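Local coordinates for Glyco_hydro_cc domain-containing protein (Trichoderma gamsii, PDB 6UBD), which probably binds beta-1,3-glucan oligosaccharides, as an oligosaccharide-binding member of glycoside hydrolase family 128, subgroup VII, at residues Q136-K150 and K165-S177. Sequence-based numbering, arbitrary orientation.
Sequences QKGAALGSPAMCRQK and KSWDFTSIHIFKS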
# COMPACT_ATOMS: atom_id res chain seq x y z
N GLN A 136 5.87 -10.17 -17.13
CA GLN A 136 6.08 -10.62 -18.53
C GLN A 136 4.73 -10.85 -19.21
O GLN A 136 4.64 -10.63 -20.43
CB GLN A 136 7.02 -11.83 -18.57
CG GLN A 136 7.45 -12.35 -19.97
CD GLN A 136 6.45 -13.16 -20.78
OE1 GLN A 136 5.59 -13.91 -20.27
NE2 GLN A 136 6.60 -13.04 -22.08
N LYS A 137 3.72 -11.33 -18.48
CA LYS A 137 2.37 -11.57 -19.04
C LYS A 137 1.53 -10.29 -19.05
O LYS A 137 0.35 -10.37 -19.46
CB LYS A 137 1.72 -12.62 -18.14
CG LYS A 137 2.33 -13.99 -18.32
CD LYS A 137 1.60 -15.07 -17.68
CE LYS A 137 1.64 -15.13 -16.18
NZ LYS A 137 0.73 -16.19 -15.65
N GLY A 138 2.04 -9.13 -18.60
CA GLY A 138 1.38 -7.82 -18.74
C GLY A 138 1.02 -7.09 -17.45
O GLY A 138 0.54 -5.94 -17.52
N ALA A 139 1.20 -7.71 -16.28
CA ALA A 139 0.87 -6.97 -15.05
C ALA A 139 1.84 -5.78 -14.86
O ALA A 139 3.06 -5.93 -15.12
CB ALA A 139 0.98 -7.89 -13.86
N ALA A 140 1.34 -4.65 -14.32
CA ALA A 140 2.19 -3.60 -13.76
C ALA A 140 2.69 -4.06 -12.38
O ALA A 140 1.89 -4.57 -11.57
CB ALA A 140 1.45 -2.30 -13.64
N LEU A 141 4.02 -3.91 -12.16
CA LEU A 141 4.65 -4.45 -10.92
C LEU A 141 4.97 -3.35 -9.89
O LEU A 141 5.61 -2.36 -10.29
CB LEU A 141 5.96 -5.18 -11.32
CG LEU A 141 5.83 -6.36 -12.29
CD1 LEU A 141 7.17 -7.08 -12.41
CD2 LEU A 141 4.78 -7.36 -11.83
N GLY A 142 4.62 -3.62 -8.64
CA GLY A 142 4.97 -2.71 -7.55
C GLY A 142 6.12 -3.28 -6.76
O GLY A 142 6.12 -4.46 -6.38
N SER A 143 7.03 -2.42 -6.27
CA SER A 143 8.15 -2.85 -5.45
C SER A 143 7.67 -3.45 -4.15
O SER A 143 6.55 -3.08 -3.66
CB SER A 143 9.13 -1.71 -5.16
OG SER A 143 8.63 -0.79 -4.16
N PRO A 144 8.51 -4.20 -3.43
CA PRO A 144 8.29 -4.38 -1.99
C PRO A 144 8.25 -3.01 -1.25
O PRO A 144 8.88 -2.06 -1.68
CB PRO A 144 9.49 -5.25 -1.56
CG PRO A 144 9.95 -5.92 -2.85
CD PRO A 144 9.79 -4.81 -3.87
N ALA A 145 7.46 -3.03 -0.15
CA ALA A 145 7.21 -1.80 0.69
C ALA A 145 7.99 -1.85 2.01
O ALA A 145 7.86 -2.85 2.72
CB ALA A 145 5.72 -1.58 0.92
N MET A 146 8.81 -0.84 2.26
CA MET A 146 9.71 -0.88 3.43
C MET A 146 9.09 -0.29 4.71
O MET A 146 8.57 0.86 4.76
CB MET A 146 10.96 -0.04 3.13
CG MET A 146 11.76 -0.58 1.93
SD MET A 146 12.31 -2.31 2.07
CE MET A 146 11.15 -3.10 0.92
N CYS A 147 9.23 -1.00 5.81
CA CYS A 147 8.82 -0.43 7.14
C CYS A 147 9.77 0.66 7.59
O CYS A 147 9.37 1.52 8.39
CB CYS A 147 8.67 -1.52 8.21
SG CYS A 147 10.24 -2.23 8.77
N ARG A 148 11.00 0.69 7.11
CA ARG A 148 11.96 1.72 7.54
C ARG A 148 11.71 3.06 6.81
O ARG A 148 12.43 4.03 7.14
CB ARG A 148 13.44 1.29 7.33
CG ARG A 148 14.06 0.31 8.31
CD ARG A 148 14.44 1.00 9.58
NE ARG A 148 15.08 0.14 10.51
CZ ARG A 148 15.39 0.47 11.74
NH1 ARG A 148 15.09 1.66 12.23
NH2 ARG A 148 16.03 -0.39 12.52
N GLN A 149 10.76 3.12 5.89
CA GLN A 149 10.38 4.45 5.30
C GLN A 149 11.61 5.10 4.69
O GLN A 149 12.42 4.35 4.00
CB GLN A 149 9.66 5.34 6.30
CG GLN A 149 8.41 4.69 6.91
CD GLN A 149 7.59 5.70 7.69
OE1 GLN A 149 7.05 6.69 7.13
NE2 GLN A 149 7.47 5.53 9.02
N LYS A 150 11.88 6.37 4.87
CA LYS A 150 13.05 7.04 4.25
C LYS A 150 14.41 6.54 4.82
O LYS A 150 15.43 6.87 4.16
CB LYS A 150 12.97 8.54 4.39
CG LYS A 150 13.16 9.04 5.82
CD LYS A 150 13.05 10.56 6.07
CE LYS A 150 13.49 11.04 7.48
NZ LYS A 150 14.87 10.58 7.97
N LYS A 165 12.86 -8.92 -14.32
CA LYS A 165 12.13 -7.64 -14.61
C LYS A 165 12.10 -6.81 -13.34
O LYS A 165 11.83 -7.40 -12.31
CB LYS A 165 10.75 -7.99 -15.18
CG LYS A 165 10.16 -6.81 -15.94
CD LYS A 165 8.81 -7.00 -16.57
CE LYS A 165 8.44 -5.72 -17.34
NZ LYS A 165 7.18 -5.84 -18.07
N SER A 166 12.45 -5.54 -13.48
CA SER A 166 12.31 -4.59 -12.34
C SER A 166 10.85 -4.14 -12.17
O SER A 166 9.94 -4.52 -12.93
CB SER A 166 13.27 -3.46 -12.46
OG SER A 166 13.29 -2.66 -11.28
N TRP A 167 10.60 -3.34 -11.13
CA TRP A 167 9.24 -2.81 -10.86
C TRP A 167 8.95 -1.57 -11.71
O TRP A 167 9.80 -0.89 -12.23
CB TRP A 167 9.04 -2.52 -9.38
CG TRP A 167 9.93 -1.51 -8.73
CD1 TRP A 167 9.67 -0.18 -8.59
CD2 TRP A 167 11.14 -1.77 -8.01
NE1 TRP A 167 10.65 0.41 -7.86
CE2 TRP A 167 11.57 -0.53 -7.47
CE3 TRP A 167 11.91 -2.93 -7.81
CZ2 TRP A 167 12.74 -0.46 -6.71
CZ3 TRP A 167 13.03 -2.83 -7.03
CH2 TRP A 167 13.41 -1.61 -6.47
N ASP A 168 7.64 -1.32 -11.89
CA ASP A 168 7.10 -0.12 -12.60
C ASP A 168 6.75 1.04 -11.62
O ASP A 168 6.95 2.21 -12.01
CB ASP A 168 5.87 -0.56 -13.36
CG ASP A 168 6.09 -1.64 -14.40
OD1 ASP A 168 6.90 -1.34 -15.32
OD2 ASP A 168 5.63 -2.79 -14.21
N PHE A 169 6.31 0.70 -10.40
CA PHE A 169 5.94 1.73 -9.40
C PHE A 169 6.56 1.29 -8.07
O PHE A 169 6.59 0.09 -7.74
CB PHE A 169 4.41 1.98 -9.32
CG PHE A 169 3.55 0.81 -8.89
CD1 PHE A 169 3.01 -0.08 -9.82
CD2 PHE A 169 3.27 0.59 -7.56
CE1 PHE A 169 2.15 -1.09 -9.39
CE2 PHE A 169 2.45 -0.44 -7.13
CZ PHE A 169 1.87 -1.25 -8.06
N THR A 170 7.04 2.28 -7.31
CA THR A 170 7.70 2.06 -6.03
C THR A 170 6.61 2.09 -4.94
O THR A 170 5.90 3.19 -4.78
CB THR A 170 8.77 3.12 -5.75
OG1 THR A 170 9.74 3.07 -6.82
CG2 THR A 170 9.49 2.84 -4.45
N SER A 171 6.37 1.04 -4.18
CA SER A 171 5.37 0.99 -3.08
C SER A 171 6.03 1.51 -1.83
O SER A 171 7.12 1.04 -1.44
CB SER A 171 4.95 -0.46 -2.84
OG SER A 171 4.45 -1.08 -3.99
N ILE A 172 5.37 2.47 -1.14
CA ILE A 172 5.85 3.09 0.13
C ILE A 172 4.78 3.07 1.21
O ILE A 172 3.57 3.12 0.90
CB ILE A 172 6.49 4.48 -0.13
CG1 ILE A 172 5.46 5.58 -0.41
CG2 ILE A 172 7.53 4.34 -1.27
CD1 ILE A 172 6.11 6.99 -0.52
N HIS A 173 5.24 2.99 2.44
CA HIS A 173 4.38 3.10 3.64
C HIS A 173 4.73 4.42 4.34
O HIS A 173 5.90 4.65 4.62
CB HIS A 173 4.63 1.92 4.59
CG HIS A 173 4.00 0.64 4.11
ND1 HIS A 173 4.01 -0.53 4.89
CD2 HIS A 173 3.29 0.38 2.99
CE1 HIS A 173 3.32 -1.46 4.21
NE2 HIS A 173 2.87 -0.94 3.06
N ILE A 174 3.73 5.28 4.62
CA ILE A 174 3.97 6.58 5.32
C ILE A 174 3.27 6.59 6.69
O ILE A 174 2.01 6.59 6.74
CB ILE A 174 3.53 7.72 4.40
CG1 ILE A 174 4.33 7.77 3.10
CG2 ILE A 174 3.69 9.05 5.19
CD1 ILE A 174 4.03 8.92 2.15
N PHE A 175 4.07 6.50 7.72
CA PHE A 175 3.62 6.52 9.13
C PHE A 175 4.39 7.68 9.75
O PHE A 175 5.52 7.53 10.19
CB PHE A 175 3.86 5.19 9.83
CG PHE A 175 3.16 4.03 9.18
CD1 PHE A 175 1.78 4.00 9.09
CD2 PHE A 175 3.88 2.94 8.74
CE1 PHE A 175 1.14 2.92 8.53
CE2 PHE A 175 3.24 1.86 8.14
CZ PHE A 175 1.85 1.86 8.00
N LYS A 176 3.75 8.87 9.80
CA LYS A 176 4.38 10.16 10.21
C LYS A 176 3.31 11.03 10.88
O LYS A 176 2.11 10.78 10.71
CB LYS A 176 4.97 10.93 9.01
CG LYS A 176 6.10 10.22 8.25
CD LYS A 176 7.40 10.15 9.09
CE LYS A 176 8.54 9.41 8.40
NZ LYS A 176 9.73 9.37 9.27
N SER A 177 3.75 12.03 11.65
CA SER A 177 2.83 12.84 12.49
C SER A 177 2.60 14.19 11.85
O SER A 177 1.77 14.93 12.43
CB SER A 177 3.29 12.95 13.89
OG SER A 177 4.55 13.58 13.94
O HOH W 1 5.41 -4.92 -15.93
O HOH W 2 8.16 2.78 2.76
O HOH W 3 9.11 1.39 0.33
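G142 and S143 fit between two aromatic rings where strand 140-142 and S143 pack closely on W167-F169, the residues leading into the parallel strand 170-176. The CA of G142 sits over the face of F169, 3.5 Å from the ring centroid, while S143 CB lies 3.5 Å from the centroid of the five-membered ring of W167, almost on its normal. Both aromatic residues hold CG between the backbone N and the carbonyl carbon (chi1 61° in W167 and 63° in F169), turning the F169 face to G142 CA and that of W167 to S143 CB. W198 stacks on F169.

L141 O receives two backbone N-H groups, from D168 and F169, and S143 N returns a bond to F169 O at 2.9 Å. The two serines then interlock: S171 N donates to S143 OG, and S171 OG donates in the carbonyl plane to S143 O.

Beyond the serines direct backbone pairing gives way to water. One water joins M146 N to S171 O and another joins M146 O to H173 N, while A145 CB lies over one face of the H173 imidazole, whose ND1 bonds to E106. Farther along, the Q149 carboxamide takes the place of a backbone partner for F175: F175 N donates to OE1 at 3.0 Å, from above the amide carbonyl plane, and NE2 reaches F175 O.

The more solvent-accessible end lies at K165 and D168. D168 OD2 takes L141 N on its anti lone pair at 2.8 Å and also accepts from a water that bridges A139 O and K165 NZ.

Side-chain and water bonds thus continue the pairing where the backbones diverge, satisfying buried peptide groups between successive strands of what the parallel order suggests is a (beta/alpha)8 barrel; the lysine, linked through water, would probably temper the charge of the D168 carboxylate.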